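Local coordinates for protein particle-associated lyase (Acinetobacter bacteriophage AP22, PDB 4Y9V) that probably cleaves the capsular polysaccharide of Acinetobacter baumannii by a lyase reaction, acting as a trimeric phage tailspike, at residues I90-D95 against I209-N214; Y115-H120 against V230-R235; V74-V79 against E97-T102; Y215-S220 against Y241-G246. All blocks are in the same frame, centred on the assembly; numbering follows the deposited sequence. Where two conformers were deposited one is given.

Interaction 1 (I90-D95 against I209-N214); sequences IEFTDD and INFKFN. With EDO (1,2-ethanediol), chain E.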
# COMPACT_ATOMS: atom_id res chain seq x y z
N ILE A 90 30.80 13.44 -22.89
CA ILE A 90 30.45 12.57 -23.99
C ILE A 90 28.91 12.68 -24.16
O ILE A 90 28.17 12.34 -23.25
CB ILE A 90 30.86 11.13 -23.77
CG1 ILE A 90 32.31 11.03 -23.32
CG2 ILE A 90 30.58 10.29 -25.01
CD1 ILE A 90 33.34 11.56 -24.30
N GLU A 91 28.49 13.16 -25.32
CA GLU A 91 27.09 13.46 -25.62
C GLU A 91 26.57 12.43 -26.58
O GLU A 91 26.89 12.42 -27.76
CB GLU A 91 26.91 14.89 -26.17
CG GLU A 91 27.34 15.95 -25.16
CD GLU A 91 27.11 17.37 -25.64
OE1 GLU A 91 25.97 17.66 -26.00
OE2 GLU A 91 28.01 18.25 -25.63
N PHE A 92 25.78 11.50 -26.06
CA PHE A 92 25.14 10.47 -26.87
C PHE A 92 23.81 11.03 -27.36
O PHE A 92 22.97 11.42 -26.57
CB PHE A 92 24.89 9.20 -26.05
CG PHE A 92 26.13 8.58 -25.43
CD1 PHE A 92 26.63 8.99 -24.19
CD2 PHE A 92 26.79 7.56 -26.11
CE1 PHE A 92 27.74 8.43 -23.68
CE2 PHE A 92 27.93 6.99 -25.56
CZ PHE A 92 28.39 7.41 -24.34
N THR A 93 23.62 11.02 -28.67
CA THR A 93 22.39 11.49 -29.29
C THR A 93 21.73 10.45 -30.19
O THR A 93 20.75 10.77 -30.81
CB THR A 93 22.60 12.80 -30.05
OG1 THR A 93 23.62 12.58 -31.06
CG2 THR A 93 23.14 13.89 -29.18
N ASP A 94 22.31 9.27 -30.24
CA ASP A 94 21.74 8.11 -30.90
C ASP A 94 21.75 6.95 -29.92
O ASP A 94 22.55 6.93 -28.95
CB ASP A 94 22.53 7.70 -32.19
CG ASP A 94 22.11 8.67 -33.29
OD1 ASP A 94 20.90 8.65 -33.68
OD2 ASP A 94 22.89 9.47 -33.75
N ASP A 95 20.91 5.96 -30.15
CA ASP A 95 20.86 4.76 -29.34
C ASP A 95 22.25 4.19 -29.15
O ASP A 95 23.04 4.15 -30.09
CB ASP A 95 19.96 3.70 -29.96
CG ASP A 95 18.54 4.15 -30.16
OD1 ASP A 95 18.07 5.10 -29.51
OD2 ASP A 95 17.85 3.44 -30.99
N ILE A 209 15.70 8.82 -27.08
CA ILE A 209 16.93 8.01 -27.14
C ILE A 209 16.75 6.73 -26.32
O ILE A 209 16.13 6.74 -25.26
CB ILE A 209 18.14 8.80 -26.64
CG1 ILE A 209 19.46 8.08 -27.02
CG2 ILE A 209 18.10 9.11 -25.14
CD1 ILE A 209 20.71 8.93 -26.80
N ASN A 210 17.40 5.64 -26.79
CA ASN A 210 17.48 4.39 -26.04
C ASN A 210 18.96 4.11 -25.68
O ASN A 210 19.69 3.48 -26.45
CB ASN A 210 16.84 3.23 -26.82
CG ASN A 210 16.63 2.02 -25.92
OD1 ASN A 210 17.10 1.99 -24.81
ND2 ASN A 210 15.91 1.01 -26.41
N PHE A 211 19.37 4.64 -24.55
CA PHE A 211 20.71 4.55 -24.01
C PHE A 211 20.70 3.52 -22.90
O PHE A 211 19.98 3.70 -21.92
CB PHE A 211 21.14 5.91 -23.49
CG PHE A 211 22.52 5.90 -22.86
CD1 PHE A 211 23.64 5.99 -23.65
CD2 PHE A 211 22.70 5.82 -21.48
CE1 PHE A 211 24.93 5.97 -23.11
CE2 PHE A 211 23.95 5.83 -20.92
CZ PHE A 211 25.08 5.90 -21.75
N LYS A 212 21.45 2.44 -23.07
CA LYS A 212 21.40 1.25 -22.20
C LYS A 212 22.76 0.94 -21.62
O LYS A 212 23.81 1.16 -22.24
CB LYS A 212 20.91 0.01 -23.01
CG LYS A 212 19.52 0.25 -23.58
CD LYS A 212 19.05 -1.03 -24.23
CE LYS A 212 18.75 -2.16 -23.24
NZ LYS A 212 18.08 -3.31 -23.99
N PHE A 213 22.73 0.33 -20.43
CA PHE A 213 23.94 -0.18 -19.82
C PHE A 213 23.52 -1.25 -18.81
O PHE A 213 22.52 -1.11 -18.11
CB PHE A 213 24.76 0.91 -19.13
CG PHE A 213 23.97 1.77 -18.16
CD1 PHE A 213 23.35 2.91 -18.65
CD2 PHE A 213 23.86 1.48 -16.82
CE1 PHE A 213 22.62 3.73 -17.83
CE2 PHE A 213 23.13 2.30 -15.98
CZ PHE A 213 22.48 3.41 -16.48
N ASN A 214 24.33 -2.30 -18.71
CA ASN A 214 24.18 -3.27 -17.64
C ASN A 214 24.71 -2.73 -16.31
O ASN A 214 24.17 -3.03 -15.23
CB ASN A 214 24.88 -4.59 -17.99
CG ASN A 214 26.37 -4.44 -18.17
OD1 ASN A 214 26.85 -3.45 -18.71
ND2 ASN A 214 27.16 -5.40 -17.69
C1 EDO E . 17.09 5.37 -21.75
O1 EDO E . 17.57 6.09 -22.88
C2 EDO E . 16.59 4.02 -22.21
O2 EDO E . 15.46 4.25 -23.05

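Interaction 2 (Y115-H120 against V230-R235); sequences YASGSH and VIDYAR. With EDO (1,2-ethanediol), chain H.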
# COMPACT_ATOMS: atom_id res chain seq x y z
N TYR A 115 26.22 12.29 -21.12
CA TYR A 115 24.91 12.92 -21.30
C TYR A 115 24.22 12.23 -22.46
O TYR A 115 24.70 12.36 -23.60
CB TYR A 115 25.04 14.44 -21.55
CG TYR A 115 23.79 15.21 -21.23
CD1 TYR A 115 22.59 15.00 -21.90
CD2 TYR A 115 23.76 16.14 -20.18
CE1 TYR A 115 21.43 15.70 -21.58
CE2 TYR A 115 22.61 16.83 -19.85
CZ TYR A 115 21.44 16.61 -20.55
OH TYR A 115 20.31 17.27 -20.17
N ALA A 116 23.15 11.51 -22.22
CA ALA A 116 22.41 10.79 -23.25
C ALA A 116 21.07 11.51 -23.45
O ALA A 116 20.36 11.70 -22.50
CB ALA A 116 22.17 9.37 -22.83
N SER A 117 20.79 11.93 -24.68
CA SER A 117 19.61 12.72 -24.90
C SER A 117 18.90 12.39 -26.21
O SER A 117 19.53 12.36 -27.27
CB SER A 117 19.95 14.20 -24.92
OG SER A 117 18.83 15.05 -24.90
N GLY A 118 17.58 12.31 -26.12
CA GLY A 118 16.70 12.47 -27.25
C GLY A 118 16.56 13.94 -27.63
O GLY A 118 17.31 14.80 -27.13
N SER A 119 15.66 14.23 -28.53
CA SER A 119 15.53 15.59 -29.03
C SER A 119 14.06 15.98 -29.15
O SER A 119 13.18 15.12 -29.22
CB SER A 119 16.23 15.76 -30.38
OG SER A 119 15.64 14.92 -31.33
N HIS A 120 13.82 17.27 -29.22
CA HIS A 120 12.50 17.79 -29.52
C HIS A 120 12.54 18.76 -30.68
O HIS A 120 13.59 19.30 -31.06
CB HIS A 120 11.88 18.43 -28.26
CG HIS A 120 12.52 19.67 -27.73
ND1 HIS A 120 12.36 20.07 -26.44
CD2 HIS A 120 13.28 20.61 -28.36
CE1 HIS A 120 13.00 21.22 -26.28
NE2 HIS A 120 13.58 21.58 -27.41
N VAL A 230 23.40 11.96 -17.16
CA VAL A 230 22.05 12.46 -17.41
C VAL A 230 21.46 11.61 -18.55
O VAL A 230 22.11 11.42 -19.57
CB VAL A 230 22.02 13.94 -17.79
CG1 VAL A 230 20.54 14.41 -17.93
CG2 VAL A 230 22.78 14.79 -16.79
N ILE A 231 20.21 11.16 -18.36
CA ILE A 231 19.39 10.58 -19.42
C ILE A 231 18.23 11.54 -19.62
O ILE A 231 17.53 11.85 -18.66
CB ILE A 231 18.90 9.18 -19.07
CG1 ILE A 231 20.05 8.22 -18.83
CG2 ILE A 231 17.93 8.67 -20.12
CD1 ILE A 231 19.65 6.87 -18.28
N ASP A 232 18.05 12.02 -20.86
CA ASP A 232 17.13 13.10 -21.17
C ASP A 232 16.29 12.69 -22.38
O ASP A 232 16.84 12.18 -23.37
CB ASP A 232 17.96 14.35 -21.43
CG ASP A 232 17.25 15.68 -21.49
OD1 ASP A 232 16.03 15.75 -21.62
OD2 ASP A 232 18.01 16.72 -21.37
N TYR A 233 14.98 12.90 -22.32
CA TYR A 233 14.10 12.59 -23.44
C TYR A 233 14.22 11.09 -23.86
O TYR A 233 14.51 10.73 -25.00
CB TYR A 233 14.25 13.51 -24.63
CG TYR A 233 13.48 14.83 -24.54
CD1 TYR A 233 12.19 14.90 -24.04
CD2 TYR A 233 14.03 15.99 -25.08
CE1 TYR A 233 11.48 16.10 -24.05
CE2 TYR A 233 13.31 17.19 -25.10
CZ TYR A 233 12.03 17.25 -24.58
OH TYR A 233 11.29 18.39 -24.57
N ALA A 234 13.90 10.24 -22.88
CA ALA A 234 13.79 8.80 -23.08
C ALA A 234 12.44 8.35 -22.50
O ALA A 234 11.91 8.95 -21.57
CB ALA A 234 14.92 8.04 -22.43
N ARG A 235 11.91 7.24 -23.06
CA ARG A 235 10.64 6.69 -22.59
C ARG A 235 10.70 5.17 -22.50
O ARG A 235 11.44 4.50 -23.21
CB ARG A 235 9.47 7.15 -23.46
CG ARG A 235 9.44 6.74 -24.92
CD ARG A 235 8.13 7.00 -25.65
NE ARG A 235 8.18 6.81 -27.10
CZ ARG A 235 7.23 7.04 -28.01
NH1 ARG A 235 6.10 7.51 -27.60
NH2 ARG A 235 7.47 6.81 -29.30
C1 EDO H . 11.71 2.86 -26.00
O1 EDO H . 12.28 4.05 -26.61
C2 EDO H . 12.60 2.02 -25.15
O2 EDO H . 13.35 2.72 -24.14
O HOH W 1 19.14 17.53 -23.79

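Interaction 3 (V74-V79 against E97-T102); sequences VKKLHV and EFVNET. With EDO (1,2-ethanediol), chain G; EDO (1,2-ethanediol), chain J; EDO (1,2-ethanediol), chain B.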
# COMPACT_ATOMS: atom_id res chain seq x y z
N VAL A 74 28.39 2.37 -33.79
CA VAL A 74 28.43 1.08 -33.06
C VAL A 74 27.24 1.09 -32.17
O VAL A 74 27.03 2.08 -31.43
CB VAL A 74 29.74 0.96 -32.29
CG1 VAL A 74 29.67 -0.17 -31.25
CG2 VAL A 74 30.89 0.73 -33.26
N LYS A 75 26.45 0.03 -32.16
CA LYS A 75 25.24 -0.02 -31.33
C LYS A 75 25.35 -0.83 -30.07
O LYS A 75 24.37 -0.84 -29.27
CB LYS A 75 24.09 -0.57 -32.18
CG LYS A 75 23.67 0.34 -33.33
CD LYS A 75 22.90 -0.19 -34.46
CE LYS A 75 22.54 0.97 -35.41
NZ LYS A 75 23.75 1.59 -36.08
N LYS A 76 26.49 -1.47 -29.86
CA LYS A 76 26.66 -2.21 -28.60
C LYS A 76 28.15 -2.34 -28.41
O LYS A 76 28.85 -2.95 -29.24
CB LYS A 76 25.94 -3.55 -28.73
CG LYS A 76 25.94 -4.36 -27.46
CD LYS A 76 25.10 -5.61 -27.65
CE LYS A 76 25.07 -6.50 -26.46
NZ LYS A 76 24.05 -7.62 -26.57
N LEU A 77 28.64 -1.79 -27.29
CA LEU A 77 30.07 -1.78 -27.01
C LEU A 77 30.37 -2.56 -25.73
O LEU A 77 29.82 -2.23 -24.66
CB LEU A 77 30.58 -0.35 -26.84
CG LEU A 77 32.09 -0.22 -26.55
CD1 LEU A 77 32.91 -0.62 -27.76
CD2 LEU A 77 32.41 1.18 -26.07
N HIS A 78 31.25 -3.54 -25.84
CA HIS A 78 31.75 -4.30 -24.68
C HIS A 78 33.02 -3.63 -24.17
O HIS A 78 33.89 -3.27 -24.97
CB HIS A 78 32.03 -5.74 -25.09
CG HIS A 78 30.81 -6.49 -25.46
ND1 HIS A 78 30.17 -6.41 -26.66
CD2 HIS A 78 30.10 -7.35 -24.66
CE1 HIS A 78 29.05 -7.23 -26.56
NE2 HIS A 78 29.04 -7.80 -25.37
N VAL A 79 33.12 -3.48 -22.86
CA VAL A 79 34.25 -2.81 -22.22
C VAL A 79 34.88 -3.70 -21.16
O VAL A 79 34.19 -4.15 -20.23
CB VAL A 79 33.84 -1.45 -21.64
CG1 VAL A 79 35.02 -0.75 -21.00
CG2 VAL A 79 33.19 -0.58 -22.70
N GLU A 97 24.42 1.13 -26.42
CA GLU A 97 24.39 0.17 -25.32
C GLU A 97 25.81 -0.17 -24.88
O GLU A 97 26.62 -0.60 -25.71
CB GLU A 97 23.66 -1.10 -25.73
CG GLU A 97 23.65 -2.16 -24.64
CD GLU A 97 22.83 -3.40 -24.90
OE1 GLU A 97 22.29 -3.54 -26.03
OE2 GLU A 97 22.69 -4.23 -23.96
N PHE A 98 26.08 -0.01 -23.59
CA PHE A 98 27.29 -0.53 -22.98
C PHE A 98 27.03 -1.91 -22.37
O PHE A 98 26.02 -2.13 -21.69
CB PHE A 98 27.75 0.35 -21.79
CG PHE A 98 28.41 1.63 -22.19
CD1 PHE A 98 29.79 1.66 -22.46
CD2 PHE A 98 27.72 2.86 -22.26
CE1 PHE A 98 30.43 2.84 -22.75
CE2 PHE A 98 28.39 4.03 -22.56
CZ PHE A 98 29.74 4.03 -22.80
N VAL A 99 28.02 -2.80 -22.54
CA VAL A 99 28.12 -4.04 -21.79
C VAL A 99 29.48 -3.99 -21.08
O VAL A 99 30.52 -4.31 -21.65
CB VAL A 99 27.98 -5.30 -22.65
CG1 VAL A 99 27.95 -6.52 -21.74
CG2 VAL A 99 26.77 -5.24 -23.53
N ASN A 100 29.47 -3.52 -19.83
CA ASN A 100 30.67 -3.27 -19.07
C ASN A 100 30.96 -4.39 -18.07
O ASN A 100 30.05 -4.78 -17.34
CB ASN A 100 30.55 -1.94 -18.33
CG ASN A 100 30.46 -0.77 -19.30
OD1 ASN A 100 30.98 -0.79 -20.38
ND2 ASN A 100 29.79 0.30 -18.85
N GLU A 101 32.19 -4.87 -18.01
CA GLU A 101 32.59 -5.78 -16.96
C GLU A 101 32.51 -5.05 -15.61
O GLU A 101 32.80 -3.84 -15.53
CB GLU A 101 33.99 -6.33 -17.22
CG GLU A 101 34.07 -7.27 -18.41
CD GLU A 101 35.44 -7.93 -18.54
OE1 GLU A 101 36.44 -7.34 -18.05
OE2 GLU A 101 35.56 -9.02 -19.16
N THR A 102 32.23 -5.77 -14.55
CA THR A 102 32.31 -5.19 -13.22
C THR A 102 33.71 -4.62 -13.00
O THR A 102 34.71 -5.24 -13.41
CB THR A 102 31.98 -6.26 -12.18
OG1 THR A 102 30.62 -6.66 -12.41
CG2 THR A 102 32.12 -5.74 -10.74
C1 EDO G . 35.93 -7.00 -23.27
O1 EDO G . 35.76 -5.94 -24.13
C2 EDO G . 34.77 -7.18 -22.26
O2 EDO G . 33.59 -7.63 -22.87
C1 EDO J . 28.36 -3.96 -32.49
O1 EDO J . 27.11 -3.27 -32.30
C2 EDO J . 28.81 -3.88 -33.91
O2 EDO J . 29.13 -2.55 -34.29
C1 EDO B . 36.91 -12.17 -19.10
O1 EDO B . 36.57 -11.42 -17.93
C2 EDO B . 38.38 -12.12 -19.37
O2 EDO B . 39.13 -12.76 -18.36
O HOH W 2 22.17 -2.74 -28.65
O HOH W 3 21.77 -6.08 -26.88

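Interaction 4 (Y215-S220 against Y241-G246); sequences YLKTVS and YFENKG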
# COMPACT_ATOMS: atom_id res chain seq x y z
N TYR A 215 25.78 -1.97 -16.39
CA TYR A 215 26.61 -1.56 -15.25
C TYR A 215 27.32 -0.30 -15.70
O TYR A 215 27.96 -0.32 -16.76
CB TYR A 215 27.62 -2.66 -14.98
CG TYR A 215 28.67 -2.41 -13.93
CD1 TYR A 215 29.85 -1.77 -14.21
CD2 TYR A 215 28.46 -2.87 -12.63
CE1 TYR A 215 30.81 -1.55 -13.24
CE2 TYR A 215 29.42 -2.68 -11.66
CZ TYR A 215 30.60 -2.02 -11.96
OH TYR A 215 31.64 -1.88 -11.06
N LEU A 216 27.23 0.74 -14.89
CA LEU A 216 27.95 1.98 -15.20
C LEU A 216 28.44 2.50 -13.85
O LEU A 216 27.62 2.71 -12.93
CB LEU A 216 27.04 2.91 -15.96
CG LEU A 216 27.64 4.28 -16.27
CD1 LEU A 216 28.90 4.17 -17.06
CD2 LEU A 216 26.63 5.18 -17.00
N LYS A 217 29.74 2.68 -13.70
CA LYS A 217 30.37 3.15 -12.47
C LYS A 217 31.33 4.28 -12.86
O LYS A 217 32.14 4.14 -13.77
CB LYS A 217 31.10 2.03 -11.76
CG LYS A 217 31.75 2.43 -10.44
CD LYS A 217 32.28 1.24 -9.65
CE LYS A 217 33.06 1.68 -8.44
NZ LYS A 217 33.48 0.53 -7.63
N THR A 218 31.19 5.40 -12.14
CA THR A 218 31.89 6.63 -12.50
C THR A 218 32.51 7.25 -11.28
O THR A 218 32.04 7.09 -10.14
CB THR A 218 30.95 7.64 -13.19
OG1 THR A 218 29.99 8.14 -12.28
CG2 THR A 218 30.18 7.01 -14.35
N VAL A 219 33.56 8.05 -11.54
CA VAL A 219 34.24 8.87 -10.56
C VAL A 219 34.40 10.28 -11.12
O VAL A 219 34.84 10.43 -12.25
CB VAL A 219 35.64 8.30 -10.21
CG1 VAL A 219 36.41 9.27 -9.29
CG2 VAL A 219 35.48 6.95 -9.55
N SER A 220 34.10 11.28 -10.28
CA SER A 220 34.32 12.66 -10.63
C SER A 220 34.81 13.37 -9.36
O SER A 220 34.56 12.90 -8.26
CB SER A 220 32.99 13.35 -11.05
OG SER A 220 32.38 12.63 -12.10
N TYR A 241 22.41 -1.10 -13.56
CA TYR A 241 23.04 -0.66 -12.33
C TYR A 241 23.91 0.58 -12.59
O TYR A 241 24.75 0.55 -13.49
CB TYR A 241 23.91 -1.77 -11.75
CG TYR A 241 24.64 -1.30 -10.50
CD1 TYR A 241 23.96 -1.16 -9.31
CD2 TYR A 241 25.97 -0.93 -10.51
CE1 TYR A 241 24.61 -0.70 -8.16
CE2 TYR A 241 26.63 -0.47 -9.40
CZ TYR A 241 25.94 -0.35 -8.20
OH TYR A 241 26.56 0.10 -7.05
N PHE A 242 23.74 1.61 -11.79
CA PHE A 242 24.51 2.84 -11.85
C PHE A 242 25.09 3.18 -10.51
O PHE A 242 24.41 3.08 -9.49
CB PHE A 242 23.57 4.01 -12.28
CG PHE A 242 24.30 5.34 -12.32
CD1 PHE A 242 25.09 5.64 -13.41
CD2 PHE A 242 24.26 6.21 -11.25
CE1 PHE A 242 25.81 6.82 -13.43
CE2 PHE A 242 25.01 7.38 -11.26
CZ PHE A 242 25.77 7.68 -12.37
N GLU A 243 26.35 3.63 -10.51
CA GLU A 243 27.01 4.07 -9.32
C GLU A 243 27.94 5.23 -9.66
O GLU A 243 28.71 5.14 -10.62
CB GLU A 243 27.89 2.90 -8.77
CG GLU A 243 28.81 3.30 -7.61
CD GLU A 243 29.49 2.11 -6.92
OE1 GLU A 243 29.06 0.95 -7.15
OE2 GLU A 243 30.43 2.38 -6.18
N ASN A 244 27.91 6.30 -8.85
CA ASN A 244 28.88 7.38 -8.99
C ASN A 244 29.54 7.65 -7.68
O ASN A 244 28.96 7.47 -6.60
CB ASN A 244 28.24 8.68 -9.53
CG ASN A 244 27.38 9.35 -8.48
OD1 ASN A 244 26.29 8.84 -8.15
ND2 ASN A 244 27.85 10.43 -7.88
N LYS A 245 30.76 8.19 -7.76
CA LYS A 245 31.46 8.89 -6.70
C LYS A 245 31.71 10.31 -7.19
O LYS A 245 32.22 10.46 -8.30
CB LYS A 245 32.80 8.19 -6.41
CG LYS A 245 33.74 8.98 -5.52
CD LYS A 245 34.96 8.24 -5.15
CE LYS A 245 35.81 9.00 -4.11
NZ LYS A 245 36.98 8.12 -3.82
N GLY A 246 31.39 11.31 -6.42
CA GLY A 246 31.70 12.67 -6.79
C GLY A 246 30.64 13.31 -7.66
O GLY A 246 29.51 12.82 -7.83
O HOH W 4 31.07 -0.85 -6.83
O HOH W 5 31.12 10.31 -10.94

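Interaction 1 (I90-D95 against I209-N214)
In the interior of the N-terminal part of the beta-helix, the rings of Phe-92 and Phe-211 meet edge to face. Phe-211 CE1 stands over the centre of the Phe-92 ring, 3.6 Å from Phe-92 CD1. The planes make an angle of 50°, so the edge comes in tilted. Phe-211 has CG anti to its backbone N (chi1 178°), which swings the ring across to Phe-92. Phe-96 and Phe-114 also meet the Phe-92 ring, so it sits in an aromatic cluster.

The two strands, 89-92 and 211-213, belong to different sheets of the parallel beta-helix, and the contact joins them through side chains across the core. Ile-209 is fully extended, and its CD1 tip lies 3.4 Å from Phe-92 O. The same methyl packs on Asp-94 O.

Beyond the strand, one hydrogen bond ties the loop after strand 89-92 to residues 209-214. Asn-210 N donates to Asp-95 OD1 at 2.9 Å, with an N-H...O angle of 152°. The donor sits above the carboxylate plane. Thr-102 of the second subunit packs against both Asp-95 and Asn-210.

A 1,2-ethanediol, probably from the crystallisation liquor, bridges the backbone beside this bond. Its O1 accepts from Phe-211 N at 2.9 Å and donates to Ile-209 O at 2.9 Å.

Interaction 2 (Y115-H120 against V230-R235)
The Tyr-115 ring has Val-230 over one face and Asp-232 at its edge. Val-230 CB makes a CH-pi contact 3.7 Å from the ring centroid, and CG1 reaches Tyr-115 CZ. Asp-232 OD2 lies in the ring plane and accepts the Tyr-115 OH proton at 2.7 Å, on the anti side of the carboxylate. The Tyr-115 ring swings away from its own backbone N (chi1 -158°), so the side chain runs beside Val-230 and brings its hydroxyl to the acid.

At the other end, Tyr-233 OH lies in the plane of the His-120 ring, at its edge. It shares a hydrogen bond of 2.7 Å with His-120 ND1. The two ring planes are 65° apart. Gly-118 O sits near the plane of the Tyr-233 ring, at its edge.

Between these groups the strands form a parallel ladder, one rung-to-rung step of the beta-helix. Ala-116 N donates to Val-230 O at 2.8 Å, Asp-232 N returns a bond to Ala-116 O, and Gly-118 N binds Asp-232 O. The ladder ends where Tyr-233 takes up left-handed backbone angles. Its CB points toward residues 115-120, and the ring reaches the His-120 side chain.

A water donates to both Ser-117 OG and Asp-232 OD2, the latter at 2.8 Å. Arg-255 and Arg-256 form salt bridges with OD2 and OD1 of Asp-232, respectively. Asp-232 OD2 thus takes the tyrosine hydroxyl, a water and an arginine. The two arginines would favour the ionised carboxylate in this buried place.

Interaction 3 (V74-V79 against E97-T102)
Val-99, Val-79 and Glu-97 bury the most surface in this parallel beta ladder, which lies near the N-terminal end of the beta-helix. Strand 77-79 pairs with strand 96-100. Leu-77 N donates to Glu-97 O at 2.8 Å, and Leu-77 O accepts from Val-99 N. Val-79 continues the pattern, taking Val-99 O through its N and giving its O to Glu-101 N.

Val-99 lies alongside His-78 on one face of the ladder. Its CG2 sits over one face of the imidazole, offset toward the rim, in a CH-pi contact 4.2 Å from the centroid. Its CB is 3.6 Å from His-78 CD2. The same CG2 meets Lys-76 CE at 3.6 Å. His-78 ND1 is held by Ala-45 O of the next strand. Lys-76 of the third subunit packs on Val-99, and Lys-76 here packs on Val-99 of the second subunit, so this Lys-76 to Val-99 packing occurs at both subunit interfaces.

Glu-97 runs beside Lys-76, and both chains are extended. Their charged ends do not close a salt bridge, since Lys-76 NZ and Glu-97 OE1 stay 4.5 Å apart. One water bridges the two groups. Another donates to both Glu-97 OE1 and Lys-75 O.

Val-79 packs on the opposite face of the ladder from Val-99, with CG2 at the edge of the Phe-98 ring. Asn-100 lies beside it. Asn-100 ND2 binds Tyr-215 O, while its buried OD1 has no polar partner and rests 3.2 Å from Val-79 CB.

Interaction 4 (Y215-S220 against Y241-G246)
Tyr-215 and Tyr-241 run alongside each other, the rings tilted by 30° and displaced, with little overlap. The closest atoms are Tyr-215 CD2 and Tyr-241 CD2, at 3.8 Å. Asn-210 and Asn-236 of the third subunit pack on Tyr-215 and Tyr-241, respectively. Lys-217 and Glu-243 follow on the same face, both extended and side by side. Lys-217 NZ reaches Glu-243 OE2 only in a long salt bridge of 3.9 Å, and a water links NZ to Glu-243 OE1. Tyr-241 OH donates to that OE1 at 2.6 Å, from above the carboxylate plane.

On the other face Leu-216 CD2 lies in the plane of the Phe-242 ring, at its edge. Thr-218 OG1 touches Asn-244 CB at 3.3 Å. Five backbone hydrogen bonds join the two strands in a parallel ladder, starting with Leu-216 N to Tyr-241 O. Gly-246 ends it with a positive phi of 87°, and its CA meets Ser-220 O.

Strand 215-220 is flanked by strand 105-109, and strand 237-245 pairs with 260-261, so this is one step of the pectin lyase-like beta-helix. Leu-216 and Phe-242 both rest on Leu-229 of strand 229-232.

The four contacts lie close together in the N-terminal part of the beta-helix, on the same side of the chain's centre. Interactions 1 and 2 have centres about 8 Å apart and share the sheet of strands 89-92 and 113-125. Interactions 1 and 3, with centres about 11 Å apart, are joined through strands 96-100 and 211-213. Interactions 3 and 4 have centres about 15 Å apart. Along the chain, interaction 3 closes before 2 and 4 open, and strand 215-220 follows strand 211-213. Segments alternate in pairs 1-2, 1-3 and 2-4. Over a hundred residues separate the segments of interactions 1 and 2, yet the beta-helix makes them neighbours. Interactions 1, 3 and 4 also touch neighbouring subunits.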